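Local coordinates for N-alpha-acetyltransferase 35, NatC auxiliary subunit (PDB 6YGA), which serves as an auxiliary subunit of the NatC N-terminal acetyltransferase, the complex that acetylates the N-terminal methionine of the L-A virus Gag protein, at residues Q607-L610 against K611-I615; L551-I554 against E555-F559; E544-I547 against T548-L551; S451-G454 against F455-I459. All coordinates share one frame; numbering follows the deposited sequence.

Contact 1 (Q607-L610 against K611-I615); sequences QQTL and KDFVI
T609 meets the F613 ring at its edge and in its plane: methyl CG2 lies 3.8 Å from F613 CE2, and the carbonyl T609 O approaches the same edge at 3.2 Å from F613 CD2. The two side chains run next to each other in the same direction, one helical turn apart. The threonine methyl trails away from the backbone nitrogen (chi1 -61° for OG1), which turns CG2 to the ring while OG1 binds V605 O. The other flat groups are the amide of Q608 and the carboxylate of D612, their planes 60° apart. Q608 NE2 gives D612 OD1 a weak hydrogen bond of 3.3 Å, bent to 120° at the hydrogen. The end of K611, bent at its last two torsions, crosses the Q608 amide at a slant, its CE 3.6 Å from Q608 NE2. Long polar chains suit this exposed helix face, and the one bond between them here is weak. On the buried side L610 CD1 touches V614 CG2 at 3.7 Å. There the helix runs out: V614 N still bonds to L610 O at 2.9 Å, but V614 itself leaves the helical conformation, and I615 N turns to S564 OG. This short helix, 603-613, and the residues just after it lie against three neighbouring helices. L610 and V614 pack on K563 near the end of helix 511-564, F613 meets F557 of that helix edge-to-face, T609 rests on Y466 and W470 of helix 465-506, and I615 reaches helix 619-653.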
ATOM      1  N   GLN B 607     -13.639  -2.142  30.876  1.00 44.00           N
ATOM      2  CA  GLN B 607     -14.197  -1.021  31.626  1.00 45.54           C
ATOM      3  C   GLN B 607     -13.727  -1.037  33.073  1.00 46.10           C
ATOM      4  O   GLN B 607     -13.335   0.000  33.621  1.00 45.06           O
ATOM      5  CB  GLN B 607     -15.725  -1.054  31.558  1.00 46.80           C
ATOM      6  CG  GLN B 607     -16.278  -1.191  30.151  1.00 50.84           C
ATOM      7  CD  GLN B 607     -15.767  -0.115  29.217  1.00 55.12           C
ATOM      8  OE1 GLN B 607     -15.775   1.071  29.552  1.00 54.60           O
ATOM      9  NE2 GLN B 607     -15.313  -0.525  28.037  1.00 56.89           N
ATOM     10  N   GLN B 608     -13.755  -2.210  33.711  1.00 47.25           N
ATOM     11  CA  GLN B 608     -13.382  -2.294  35.118  1.00 47.75           C
ATOM     12  C   GLN B 608     -11.908  -1.973  35.320  1.00 45.26           C
ATOM     13  O   GLN B 608     -11.542  -1.284  36.279  1.00 45.03           O
ATOM     14  CB  GLN B 608     -13.715  -3.682  35.666  1.00 51.32           C
ATOM     15  CG  GLN B 608     -13.368  -3.865  37.132  1.00 55.62           C
ATOM     16  CD  GLN B 608     -14.128  -2.915  38.036  1.00 61.60           C
ATOM     17  OE1 GLN B 608     -15.266  -2.539  37.749  1.00 64.32           O
ATOM     18  NE2 GLN B 608     -13.501  -2.518  39.136  1.00 63.68           N
ATOM     19  N   THR B 609     -11.047  -2.457  34.422  1.00 45.55           N
ATOM     20  CA  THR B 609      -9.617  -2.186  34.539  1.00 45.27           C
ATOM     21  C   THR B 609      -9.334  -0.689  34.514  1.00 45.80           C
ATOM     22  O   THR B 609      -8.517  -0.192  35.296  1.00 47.86           O
ATOM     23  CB  THR B 609      -8.859  -2.895  33.417  1.00 43.30           C
ATOM     24  OG1 THR B 609      -9.057  -4.310  33.526  1.00 44.51           O
ATOM     25  CG2 THR B 609      -7.378  -2.591  33.501  1.00 41.84           C
ATOM     26  N   LEU B 610     -10.016   0.047  33.633  1.00 44.03           N
ATOM     27  CA  LEU B 610      -9.821   1.491  33.566  1.00 45.89           C
ATOM     28  C   LEU B 610     -10.278   2.176  34.851  1.00 50.34           C
ATOM     29  O   LEU B 610      -9.658   3.148  35.298  1.00 49.35           O
ATOM     30  CB  LEU B 610     -10.559   2.063  32.354  1.00 43.54           C
ATOM     31  CG  LEU B 610     -10.488   3.579  32.154  1.00 41.66           C
ATOM     32  CD1 LEU B 610      -9.041   4.037  32.077  1.00 39.65           C
ATOM     33  CD2 LEU B 610     -11.252   4.004  30.910  1.00 41.23           C
ATOM     34  N   LYS B 611     -11.356   1.677  35.465  1.00 55.08           N
ATOM     35  CA  LYS B 611     -11.857   2.288  36.692  1.00 58.21           C
ATOM     36  C   LYS B 611     -10.842   2.188  37.825  1.00 60.65           C
ATOM     37  O   LYS B 611     -10.765   3.086  38.671  1.00 63.03           O
ATOM     38  CB  LYS B 611     -13.178   1.640  37.105  1.00 62.32           C
ATOM     39  CG  LYS B 611     -13.940   2.425  38.165  1.00 69.25           C
ATOM     40  CD  LYS B 611     -15.300   1.813  38.467  1.00 73.48           C
ATOM     41  CE  LYS B 611     -15.185   0.655  39.441  1.00 77.02           C
ATOM     42  NZ  LYS B 611     -14.782   1.117  40.800  1.00 79.07           N
ATOM     43  N   ASP B 612     -10.050   1.114  37.855  1.00 57.30           N
ATOM     44  CA  ASP B 612      -9.033   0.972  38.891  1.00 56.26           C
ATOM     45  C   ASP B 612      -7.858   1.913  38.660  1.00 57.64           C
ATOM     46  O   ASP B 612      -7.198   2.322  39.622  1.00 60.07           O
ATOM     47  CB  ASP B 612      -8.546  -0.474  38.956  1.00 55.40           C
ATOM     48  CG  ASP B 612      -9.677  -1.459  39.180  1.00 56.09           C
ATOM     49  OD1 ASP B 612     -10.625  -1.115  39.917  1.00 57.05           O
ATOM     50  OD2 ASP B 612      -9.619  -2.574  38.622  1.00 56.10           O
ATOM     51  N   PHE B 613      -7.575   2.252  37.400  1.00 55.38           N
ATOM     52  CA  PHE B 613      -6.502   3.194  37.097  1.00 53.20           C
ATOM     53  C   PHE B 613      -6.926   4.637  37.346  1.00 51.66           C
ATOM     54  O   PHE B 613      -6.122   5.450  37.818  1.00 50.86           O
ATOM     55  CB  PHE B 613      -6.052   3.033  35.644  1.00 51.21           C
ATOM     56  CG  PHE B 613      -5.066   1.925  35.424  1.00 49.23           C
ATOM     57  CD1 PHE B 613      -3.723   2.112  35.708  1.00 51.98           C
ATOM     58  CD2 PHE B 613      -5.473   0.708  34.904  1.00 46.41           C
ATOM     59  CE1 PHE B 613      -2.810   1.099  35.496  1.00 53.45           C
ATOM     60  CE2 PHE B 613      -4.566  -0.308  34.686  1.00 46.54           C
ATOM     61  CZ  PHE B 613      -3.232  -0.114  34.982  1.00 50.77           C
ATOM     62  N   VAL B 614      -8.178   4.974  37.033  1.00 52.51           N
ATOM     63  CA  VAL B 614      -8.634   6.359  37.102  1.00 51.68           C
ATOM     64  C   VAL B 614      -8.763   6.798  38.555  1.00 52.54           C
ATOM     65  O   VAL B 614      -9.258   6.054  39.411  1.00 53.47           O
ATOM     66  CB  VAL B 614      -9.966   6.517  36.348  1.00 49.97           C
ATOM     67  CG1 VAL B 614     -10.597   7.868  36.640  1.00 51.14           C
ATOM     68  CG2 VAL B 614      -9.749   6.352  34.854  1.00 48.91           C
ATOM     69  N   ILE B 615      -8.309   8.015  38.840  1.00 54.51           N
ATOM     70  CA  ILE B 615      -8.385   8.588  40.180  1.00 56.71           C
ATOM     71  C   ILE B 615      -9.711   9.330  40.296  1.00 63.15           C
ATOM     72  O   ILE B 615      -9.888  10.397  39.702  1.00 63.58           O
ATOM     73  CB  ILE B 615      -7.202   9.523  40.455  1.00 52.97           C
ATOM     74  CG1 ILE B 615      -5.892   8.857  40.039  1.00 50.38           C
ATOM     75  CG2 ILE B 615      -7.152   9.903  41.924  1.00 54.06           C
ATOM     76  CD1 ILE B 615      -4.719   9.804  40.010  1.00 50.76           C
TER

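Contact 2 (L551-I554 against E555-F559); sequences LCLI and EVFQF
L553 and F557 make an i to i+4 side-chain contact near the C-terminal end of the long helix 511-564; the segment is largely buried among helices 465-506, 619-653 and 668-701, though this pair is partly exposed. Leucine and ring lie alongside one another and point the same way, with L553 CG 3.7 Å from F557 CE2 and L553 CD1 3.8 Å from that same ring atom. A chi1 of -167° swings the leucine's branch away from its own nitrogen and towards the following turn and the F557 ring. F557 N donates to L553 O in a short, nearly straight bond (2.8 Å, 171° at the hydrogen). F632 of helix 619-653 touches both residues, so leucine and ring share one apolar neighbour. On other sides of the helix V556 turns CG2 to 3.3 Å from C552 O and packs on W470, while I554 faces E636 and V637. E555 bends sharply at chi2 (-86°), with CG 3.2 Å from L551 O, and carries its carboxylate to Q725, whose NE2 binds OE1. The chemistry is thus mainly apolar; for the one buried acid in this stretch, the amide of Q725 offers a neutral donor that may offset part of the cost of burial.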
ATOM      1  N   LEU B 551       6.286   0.033  28.492  1.00 34.17           N
ATOM      2  CA  LEU B 551       5.867   1.190  27.703  1.00 33.42           C
ATOM      3  C   LEU B 551       4.349   1.257  27.576  1.00 35.14           C
ATOM      4  O   LEU B 551       3.759   2.335  27.703  1.00 34.77           O
ATOM      5  CB  LEU B 551       6.527   1.157  26.326  1.00 33.00           C
ATOM      6  CG  LEU B 551       8.027   1.464  26.318  1.00 32.38           C
ATOM      7  CD1 LEU B 551       8.585   1.337  24.914  1.00 34.12           C
ATOM      8  CD2 LEU B 551       8.288   2.853  26.879  1.00 33.00           C
ATOM      9  N   CYS B 552       3.701   0.114  27.327  1.00 36.54           N
ATOM     10  CA  CYS B 552       2.241   0.078  27.284  1.00 37.52           C
ATOM     11  C   CYS B 552       1.641   0.535  28.607  1.00 39.91           C
ATOM     12  O   CYS B 552       0.680   1.313  28.626  1.00 40.96           O
ATOM     13  CB  CYS B 552       1.760  -1.332  26.948  1.00 36.58           C
ATOM     14  SG  CYS B 552       2.293  -1.939  25.342  1.00 39.24           S
ATOM     15  N   LEU B 553       2.189   0.050  29.722  1.00 39.59           N
ATOM     16  CA  LEU B 553       1.691   0.464  31.029  1.00 39.04           C
ATOM     17  C   LEU B 553       1.860   1.963  31.220  1.00 39.14           C
ATOM     18  O   LEU B 553       0.956   2.645  31.714  1.00 41.25           O
ATOM     19  CB  LEU B 553       2.411  -0.310  32.133  1.00 38.96           C
ATOM     20  CG  LEU B 553       1.816  -0.240  33.540  1.00 42.34           C
ATOM     21  CD1 LEU B 553       0.323  -0.522  33.493  1.00 41.62           C
ATOM     22  CD2 LEU B 553       2.515  -1.234  34.461  1.00 44.85           C
ATOM     23  N   ILE B 554       3.021   2.494  30.829  1.00 36.97           N
ATOM     24  CA  ILE B 554       3.251   3.932  30.915  1.00 36.60           C
ATOM     25  C   ILE B 554       2.184   4.688  30.135  1.00 37.48           C
ATOM     26  O   ILE B 554       1.663   5.709  30.597  1.00 40.00           O
ATOM     27  CB  ILE B 554       4.669   4.267  30.423  1.00 37.35           C
ATOM     28  CG1 ILE B 554       5.694   3.825  31.469  1.00 37.06           C
ATOM     29  CG2 ILE B 554       4.800   5.752  30.102  1.00 39.31           C
ATOM     30  CD1 ILE B 554       7.112   3.839  30.977  1.00 37.73           C
ATOM     31  N   GLU B 555       1.823   4.183  28.954  1.00 31.92           N
ATOM     32  CA  GLU B 555       0.762   4.812  28.172  1.00 32.07           C
ATOM     33  C   GLU B 555      -0.586   4.705  28.877  1.00 35.15           C
ATOM     34  O   GLU B 555      -1.366   5.666  28.884  1.00 37.78           O
ATOM     35  CB  GLU B 555       0.701   4.175  26.785  1.00 33.06           C
ATOM     36  CG  GLU B 555       1.955   4.384  25.942  1.00 34.30           C
ATOM     37  CD  GLU B 555       1.941   5.695  25.171  1.00 35.86           C
ATOM     38  OE1 GLU B 555       1.292   6.663  25.624  1.00 36.19           O
ATOM     39  OE2 GLU B 555       2.578   5.754  24.101  1.00 35.32           O
ATOM     40  N   VAL B 556      -0.876   3.549  29.480  1.00 34.12           N
ATOM     41  CA  VAL B 556      -2.143   3.362  30.186  1.00 33.05           C
ATOM     42  C   VAL B 556      -2.249   4.326  31.364  1.00 34.17           C
ATOM     43  O   VAL B 556      -3.287   4.966  31.573  1.00 37.51           O
ATOM     44  CB  VAL B 556      -2.297   1.895  30.631  1.00 33.47           C
ATOM     45  CG1 VAL B 556      -3.464   1.737  31.598  1.00 34.34           C
ATOM     46  CG2 VAL B 556      -2.493   0.991  29.418  1.00 31.41           C
ATOM     47  N   PHE B 557      -1.174   4.455  32.146  1.00 31.44           N
ATOM     48  CA  PHE B 557      -1.178   5.418  33.247  1.00 36.50           C
ATOM     49  C   PHE B 557      -1.385   6.841  32.739  1.00 38.12           C
ATOM     50  O   PHE B 557      -2.145   7.616  33.332  1.00 40.71           O
ATOM     51  CB  PHE B 557       0.125   5.323  34.041  1.00 37.75           C
ATOM     52  CG  PHE B 557       0.078   4.337  35.170  1.00 39.29           C
ATOM     53  CD1 PHE B 557      -0.660   4.604  36.310  1.00 42.27           C
ATOM     54  CD2 PHE B 557       0.783   3.147  35.097  1.00 40.61           C
ATOM     55  CE1 PHE B 557      -0.702   3.700  37.356  1.00 43.52           C
ATOM     56  CE2 PHE B 557       0.746   2.239  36.139  1.00 42.06           C
ATOM     57  CZ  PHE B 557       0.002   2.517  37.269  1.00 43.40           C
ATOM     58  N   GLN B 558      -0.714   7.204  31.643  1.00 35.93           N
ATOM     59  CA  GLN B 558      -0.873   8.539  31.076  1.00 35.96           C
ATOM     60  C   GLN B 558      -2.324   8.799  30.692  1.00 39.72           C
ATOM     61  O   GLN B 558      -2.871   9.872  30.972  1.00 41.77           O
ATOM     62  CB  GLN B 558       0.042   8.697  29.863  1.00 33.45           C
ATOM     63  CG  GLN B 558       0.038  10.086  29.261  1.00 32.57           C
ATOM     64  CD  GLN B 558       0.653  11.114  30.186  1.00 35.72           C
ATOM     65  OE1 GLN B 558       1.857  11.366  30.137  1.00 37.55           O
ATOM     66  NE2 GLN B 558      -0.172  11.715  31.038  1.00 35.33           N
ATOM     67  N   PHE B 559      -2.962   7.821  30.044  1.00 38.49           N
ATOM     68  CA  PHE B 559      -4.368   7.959  29.679  1.00 37.95           C
ATOM     69  C   PHE B 559      -5.238   8.140  30.917  1.00 38.99           C
ATOM     70  O   PHE B 559      -6.129   8.995  30.943  1.00 37.89           O
ATOM     71  CB  PHE B 559      -4.816   6.735  28.875  1.00 38.30           C
ATOM     72  CG  PHE B 559      -6.216   6.832  28.325  1.00 36.83           C
ATOM     73  CD1 PHE B 559      -7.311   6.503  29.110  1.00 34.80           C
ATOM     74  CD2 PHE B 559      -6.435   7.228  27.012  1.00 35.06           C
ATOM     75  CE1 PHE B 559      -8.595   6.579  28.603  1.00 33.37           C
ATOM     76  CE2 PHE B 559      -7.717   7.302  26.499  1.00 33.96           C
ATOM     77  CZ  PHE B 559      -8.800   6.980  27.296  1.00 32.02           C
TER

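Contact 3 (E544-I547 against T548-L551); sequences EINI and TKSL. With EDO (1,2-ethanediol), chain C; EDO (1,2-ethanediol), chain D; EDO (1,2-ethanediol), chain E.
E544 and T548, one turn apart on the same face of helix 511-564, form a small polar site that holds a molecule of 1,2-ethanediol, probably taken up from the crystallisation liquor. Its O2 donates to E544 OE2 at 2.7 Å, and its O1 shares a hydrogen bond of 2.6 Å with T548 OG1, so the diol bridges one turn of the helix. With chi1 at 178° and chi2 at 167° the glutamate chain stretches out, placing OE2 at the diol's O2, and OE2 also accepts a bond from a second ethanediol. I547 adds an apolar contact, its CG2 3.7 Å from carbon C1 of the bridging diol; the same methyl touches L551 CD1 at 4.0 Å.

On another face S550 OG lies beside its own backbone nitrogen (chi1 -66°), which brings it back to 3.0 Å from N546 O, an acceptor already used by S550 N. E636 OE2 also binds this hydroxyl, so its single proton has two acceptors to choose from, while a third ethanediol donates to S550 OG through its O1 at 2.7 Å. N546 and K549 run alongside each other with N546 OD1 3.6 Å from K549 NZ; the amide nitrogen of N546 bonds to L542 O and, weakly, to E480, and the lysine has E480 as a long, weak ionic partner. A serine hydroxyl turned back to the carbonyl four residues earlier is a familiar helix feature, here set within a long helix packed between helices 465-506, 619-653 and 668-701.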
ATOM      1  N   GLU B 544      13.301  -7.622  25.944  1.00 42.89           N
ATOM      2  CA  GLU B 544      12.553  -6.847  24.960  1.00 44.94           C
ATOM      3  C   GLU B 544      11.070  -6.801  25.301  1.00 41.67           C
ATOM      4  O   GLU B 544      10.438  -5.744  25.192  1.00 42.58           O
ATOM      5  CB  GLU B 544      12.758  -7.414  23.558  1.00 52.00           C
ATOM      6  CG  GLU B 544      11.950  -6.673  22.507  1.00 58.87           C
ATOM      7  CD  GLU B 544      12.368  -6.999  21.090  1.00 65.88           C
ATOM      8  OE1 GLU B 544      12.306  -8.186  20.707  1.00 71.18           O
ATOM      9  OE2 GLU B 544      12.762  -6.065  20.361  1.00 67.63           O
ATOM     10  N   ILE B 545      10.495  -7.933  25.717  1.00 38.81           N
ATOM     11  CA  ILE B 545       9.064  -7.953  26.004  1.00 35.96           C
ATOM     12  C   ILE B 545       8.757  -7.160  27.268  1.00 35.87           C
ATOM     13  O   ILE B 545       7.674  -6.575  27.391  1.00 37.81           O
ATOM     14  CB  ILE B 545       8.546  -9.403  26.097  1.00 37.66           C
ATOM     15  CG1 ILE B 545       7.018  -9.418  26.080  1.00 38.83           C
ATOM     16  CG2 ILE B 545       9.059 -10.093  27.348  1.00 39.28           C
ATOM     17  CD1 ILE B 545       6.421  -8.730  24.863  1.00 38.75           C
ATOM     18  N   ASN B 546       9.692  -7.114  28.220  1.00 34.29           N
ATOM     19  CA  ASN B 546       9.484  -6.290  29.405  1.00 35.67           C
ATOM     20  C   ASN B 546       9.546  -4.805  29.069  1.00 35.23           C
ATOM     21  O   ASN B 546       8.871  -3.996  29.715  1.00 34.43           O
ATOM     22  CB  ASN B 546      10.507  -6.643  30.484  1.00 36.84           C
ATOM     23  CG  ASN B 546      10.038  -7.775  31.378  1.00 42.25           C
ATOM     24  OD1 ASN B 546       9.116  -7.606  32.177  1.00 44.70           O
ATOM     25  ND2 ASN B 546      10.672  -8.934  31.251  1.00 43.43           N
ATOM     26  N   ILE B 547      10.338  -4.430  28.062  1.00 34.77           N
ATOM     27  CA  ILE B 547      10.332  -3.048  27.596  1.00 36.52           C
ATOM     28  C   ILE B 547       8.984  -2.713  26.975  1.00 37.16           C
ATOM     29  O   ILE B 547       8.388  -1.670  27.269  1.00 38.47           O
ATOM     30  CB  ILE B 547      11.488  -2.807  26.611  1.00 34.55           C
ATOM     31  CG1 ILE B 547      12.823  -2.850  27.348  1.00 34.77           C
ATOM     32  CG2 ILE B 547      11.323  -1.474  25.899  1.00 30.50           C
ATOM     33  CD1 ILE B 547      14.017  -2.805  26.426  1.00 35.28           C
ATOM     34  N   THR B 548       8.476  -3.606  26.120  1.00 35.69           N
ATOM     35  CA  THR B 548       7.151  -3.414  25.537  1.00 35.82           C
ATOM     36  C   THR B 548       6.088  -3.332  26.622  1.00 36.80           C
ATOM     37  O   THR B 548       5.216  -2.457  26.590  1.00 37.50           O
ATOM     38  CB  THR B 548       6.829  -4.555  24.569  1.00 36.64           C
ATOM     39  OG1 THR B 548       7.709  -4.493  23.441  1.00 39.72           O
ATOM     40  CG2 THR B 548       5.387  -4.456  24.084  1.00 34.83           C
ATOM     41  N   LYS B 549       6.152  -4.243  27.596  1.00 36.59           N
ATOM     42  CA  LYS B 549       5.165  -4.265  28.669  1.00 36.95           C
ATOM     43  C   LYS B 549       5.189  -2.965  29.463  1.00 37.39           C
ATOM     44  O   LYS B 549       4.136  -2.390  29.760  1.00 37.87           O
ATOM     45  CB  LYS B 549       5.426  -5.462  29.583  1.00 39.32           C
ATOM     46  CG  LYS B 549       4.189  -6.040  30.240  1.00 45.71           C
ATOM     47  CD  LYS B 549       4.553  -7.184  31.179  1.00 49.38           C
ATOM     48  CE  LYS B 549       5.338  -6.674  32.377  1.00 54.89           C
ATOM     49  NZ  LYS B 549       5.697  -7.753  33.338  1.00 59.42           N
ATOM     50  N   SER B 550       6.385  -2.483  29.801  1.00 34.78           N
ATOM     51  CA  SER B 550       6.496  -1.247  30.569  1.00 35.16           C
ATOM     52  C   SER B 550       5.967  -0.051  29.787  1.00 35.81           C
ATOM     53  O   SER B 550       5.274   0.804  30.350  1.00 36.60           O
ATOM     54  CB  SER B 550       7.950  -1.016  30.978  1.00 37.36           C
ATOM     55  OG  SER B 550       8.396  -1.999  31.893  1.00 39.84           O
ATOM     56  N   LEU B 551       6.286   0.033  28.492  1.00 34.17           N
ATOM     57  CA  LEU B 551       5.867   1.190  27.703  1.00 33.42           C
ATOM     58  C   LEU B 551       4.349   1.257  27.576  1.00 35.14           C
ATOM     59  O   LEU B 551       3.759   2.335  27.703  1.00 34.77           O
ATOM     60  CB  LEU B 551       6.527   1.157  26.326  1.00 33.00           C
ATOM     61  CG  LEU B 551       8.027   1.464  26.318  1.00 32.38           C
ATOM     62  CD1 LEU B 551       8.585   1.337  24.914  1.00 34.12           C
ATOM     63  CD2 LEU B 551       8.288   2.853  26.879  1.00 33.00           C
TER
HETATM   64  C1  EDO C 820      10.337  -3.066  22.743  1.00 48.30           C
HETATM   65  O1  EDO C 820       9.075  -2.793  22.116  1.00 47.03           O
HETATM   66  C2  EDO C 820      11.410  -3.318  21.694  1.00 51.13           C
HETATM   67  O2  EDO C 820      10.910  -4.179  20.665  1.00 55.20           O
HETATM   68  C1  EDO D 821       5.990  -3.529  34.126  1.00 83.50           C
HETATM   69  O1  EDO D 821       6.776  -3.871  32.979  1.00 82.56           O
HETATM   70  C2  EDO D 821       6.919  -3.195  35.289  1.00 84.39           C
HETATM   71  O2  EDO D 821       6.147  -2.826  36.436  1.00 85.13           O
HETATM   72  C1  EDO E 824      11.840  -5.062  15.834  1.00 67.99           C
HETATM   73  O1  EDO E 824      10.651  -4.520  15.247  1.00 69.22           O
HETATM   74  C2  EDO E 824      11.561  -5.442  17.283  1.00 67.69           C
HETATM   75  O2  EDO E 824      12.715  -6.081  17.844  1.00 68.10           O

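Contact 4 (S451-G454 against F455-I459); sequences SLKG and FDLDI
K453 and D456 both send CG away from the backbone nitrogen (chi1 178° in K453), and a bend at chi2 of the lysine (70°) then brings its amine across to the acid. K453 NZ meets D456 OD2 at 3.1 Å in a salt bridge, on the anti side of the carboxylate and somewhat out of its plane. T406 OG1 is a second partner of the amine. The lysine's methylene chain serves as well: CE lies 4.1 Å from L457 CG, which is also near K453 O.

The helix ends here in a Schellman motif. I459 N reaches back to G454 O at 2.9 Å, and D458 N adds a weak bond of 3.2 Å to F455 O inside it. D458 carries the positive phi of the turn, 61°, a left-handed conformation that aspartate, without a branch at CB, can adopt. I459 packs against the backbone of G454, its CB 4.1 Å from G454 CA. Chemically, then, the carbonyls of L457 and D458 accept bonds from R140 and R137 of the N-alpha-acetyltransferase 30 chain, so the helix end offers acceptors to cationic side chains of the catalytic partner, while the lysine's charge is probably balanced locally by D456.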
ATOM      1  N   SER B 451      -0.933  -5.161  16.679  1.00 35.61           N
ATOM      2  CA  SER B 451      -1.661  -4.146  17.436  1.00 35.78           C
ATOM      3  C   SER B 451      -0.874  -2.844  17.521  1.00 35.25           C
ATOM      4  O   SER B 451      -1.421  -1.760  17.287  1.00 32.97           O
ATOM      5  CB  SER B 451      -1.983  -4.663  18.837  1.00 37.19           C
ATOM      6  OG  SER B 451      -2.768  -5.841  18.790  1.00 40.20           O
ATOM      7  N   LEU B 452       0.412  -2.928  17.878  1.00 35.37           N
ATOM      8  CA  LEU B 452       1.222  -1.721  18.000  1.00 36.13           C
ATOM      9  C   LEU B 452       1.412  -1.038  16.652  1.00 37.78           C
ATOM     10  O   LEU B 452       1.543   0.188  16.591  1.00 38.55           O
ATOM     11  CB  LEU B 452       2.578  -2.054  18.624  1.00 38.25           C
ATOM     12  CG  LEU B 452       2.578  -2.594  20.060  1.00 39.20           C
ATOM     13  CD1 LEU B 452       3.988  -2.955  20.508  1.00 37.56           C
ATOM     14  CD2 LEU B 452       1.950  -1.595  21.022  1.00 38.24           C
ATOM     15  N   LYS B 453       1.419  -1.810  15.563  1.00 36.53           N
ATOM     16  CA  LYS B 453       1.598  -1.217  14.243  1.00 35.79           C
ATOM     17  C   LYS B 453       0.466  -0.252  13.907  1.00 36.34           C
ATOM     18  O   LYS B 453       0.662   0.685  13.122  1.00 36.20           O
ATOM     19  CB  LYS B 453       1.712  -2.327  13.193  1.00 35.70           C
ATOM     20  CG  LYS B 453       1.860  -1.837  11.769  1.00 37.61           C
ATOM     21  CD  LYS B 453       3.207  -1.200  11.527  1.00 37.85           C
ATOM     22  CE  LYS B 453       3.251  -0.583  10.143  1.00 38.09           C
ATOM     23  NZ  LYS B 453       4.561   0.061   9.871  1.00 39.98           N
ATOM     24  N   GLY B 454      -0.713  -0.454  14.504  1.00 34.64           N
ATOM     25  CA  GLY B 454      -1.827   0.456  14.281  1.00 35.60           C
ATOM     26  C   GLY B 454      -1.549   1.879  14.730  1.00 36.99           C
ATOM     27  O   GLY B 454      -2.073   2.832  14.145  1.00 36.91           O
ATOM     28  N   PHE B 455      -0.721   2.048  15.764  1.00 37.47           N
ATOM     29  CA  PHE B 455      -0.365   3.393  16.207  1.00 42.05           C
ATOM     30  C   PHE B 455       0.539   4.086  15.197  1.00 42.75           C
ATOM     31  O   PHE B 455       0.454   5.306  15.017  1.00 42.61           O
ATOM     32  CB  PHE B 455       0.309   3.347  17.579  1.00 28.08           C
ATOM     33  CG  PHE B 455      -0.644   3.112  18.713  1.00 32.78           C
ATOM     34  CD1 PHE B 455      -1.485   4.124  19.151  1.00 33.48           C
ATOM     35  CD2 PHE B 455      -0.695   1.883  19.349  1.00 30.32           C
ATOM     36  CE1 PHE B 455      -2.361   3.911  20.197  1.00 31.12           C
ATOM     37  CE2 PHE B 455      -1.567   1.666  20.394  1.00 28.86           C
ATOM     38  CZ  PHE B 455      -2.404   2.681  20.818  1.00 30.02           C
ATOM     39  N   ASP B 456       1.417   3.328  14.535  1.00 41.12           N
ATOM     40  CA  ASP B 456       2.296   3.923  13.533  1.00 41.29           C
ATOM     41  C   ASP B 456       1.504   4.412  12.329  1.00 39.19           C
ATOM     42  O   ASP B 456       1.881   5.406  11.699  1.00 41.03           O
ATOM     43  CB  ASP B 456       3.362   2.911  13.106  1.00 44.79           C
ATOM     44  CG  ASP B 456       4.342   3.479  12.094  1.00 51.46           C
ATOM     45  OD1 ASP B 456       5.056   4.452  12.424  1.00 55.70           O
ATOM     46  OD2 ASP B 456       4.415   2.940  10.971  1.00 53.20           O
ATOM     47  N   LEU B 457       0.401   3.743  12.012  1.00 38.17           N
ATOM     48  CA  LEU B 457      -0.452   4.109  10.892  1.00 38.25           C
ATOM     49  C   LEU B 457      -1.586   5.044  11.292  1.00 41.03           C
ATOM     50  O   LEU B 457      -2.387   5.421  10.431  1.00 40.87           O
ATOM     51  CB  LEU B 457      -1.024   2.844  10.241  1.00 34.84           C
ATOM     52  CG  LEU B 457       0.006   1.815   9.761  1.00 33.54           C
ATOM     53  CD1 LEU B 457      -0.673   0.522   9.361  1.00 32.74           C
ATOM     54  CD2 LEU B 457       0.836   2.359   8.601  1.00 35.70           C
ATOM     55  N   ASP B 458      -1.665   5.427  12.572  1.00 40.04           N
ATOM     56  CA  ASP B 458      -2.709   6.325  13.069  1.00 43.75           C
ATOM     57  C   ASP B 458      -4.097   5.726  12.862  1.00 39.55           C
ATOM     58  O   ASP B 458      -5.064   6.436  12.582  1.00 41.83           O
ATOM     59  CB  ASP B 458      -2.609   7.712  12.425  1.00 50.77           C
ATOM     60  CG  ASP B 458      -1.432   8.512  12.948  1.00 58.79           C
ATOM     61  OD1 ASP B 458      -1.332   8.674  14.182  1.00 63.96           O
ATOM     62  OD2 ASP B 458      -0.599   8.965  12.137  1.00 61.02           O
ATOM     63  N   ILE B 459      -4.189   4.402  12.992  1.00 36.57           N
ATOM     64  CA  ILE B 459      -5.478   3.729  12.906  1.00 37.63           C
ATOM     65  C   ILE B 459      -6.341   4.074  14.112  1.00 35.55           C
ATOM     66  O   ILE B 459      -7.554   4.279  13.986  1.00 37.07           O
ATOM     67  CB  ILE B 459      -5.266   2.210  12.775  1.00 42.88           C
ATOM     68  CG1 ILE B 459      -4.572   1.879  11.451  1.00 45.75           C
ATOM     69  CG2 ILE B 459      -6.587   1.470  12.888  1.00 45.26           C
ATOM     70  CD1 ILE B 459      -5.351   2.319  10.230  1.00 47.64           C
TER

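From the N terminus, contact 4 comes first, at the end of helix 433-456, followed by contacts 3 and 2 on helix 511-564 and contact 1 on helix 603-613. Each joins neighbouring turns, so none closes a long loop; they follow in series without nesting or crossing, and contacts 3 and 2 merely share L551. Contacts 4 and 1 are joined to these two through space. T548 CG2 of contact 3 touches L452 CD1 of contact 4 at 4.1 Å. At the other end F613 CZ of contact 1 sits 3.9 Å from L553 CD1 of contact 2. Helix 511-564 thus touches both helix 433-456, whose C-terminal turn meets the N-alpha-acetyltransferase 30 chain, and the short helix 603-613.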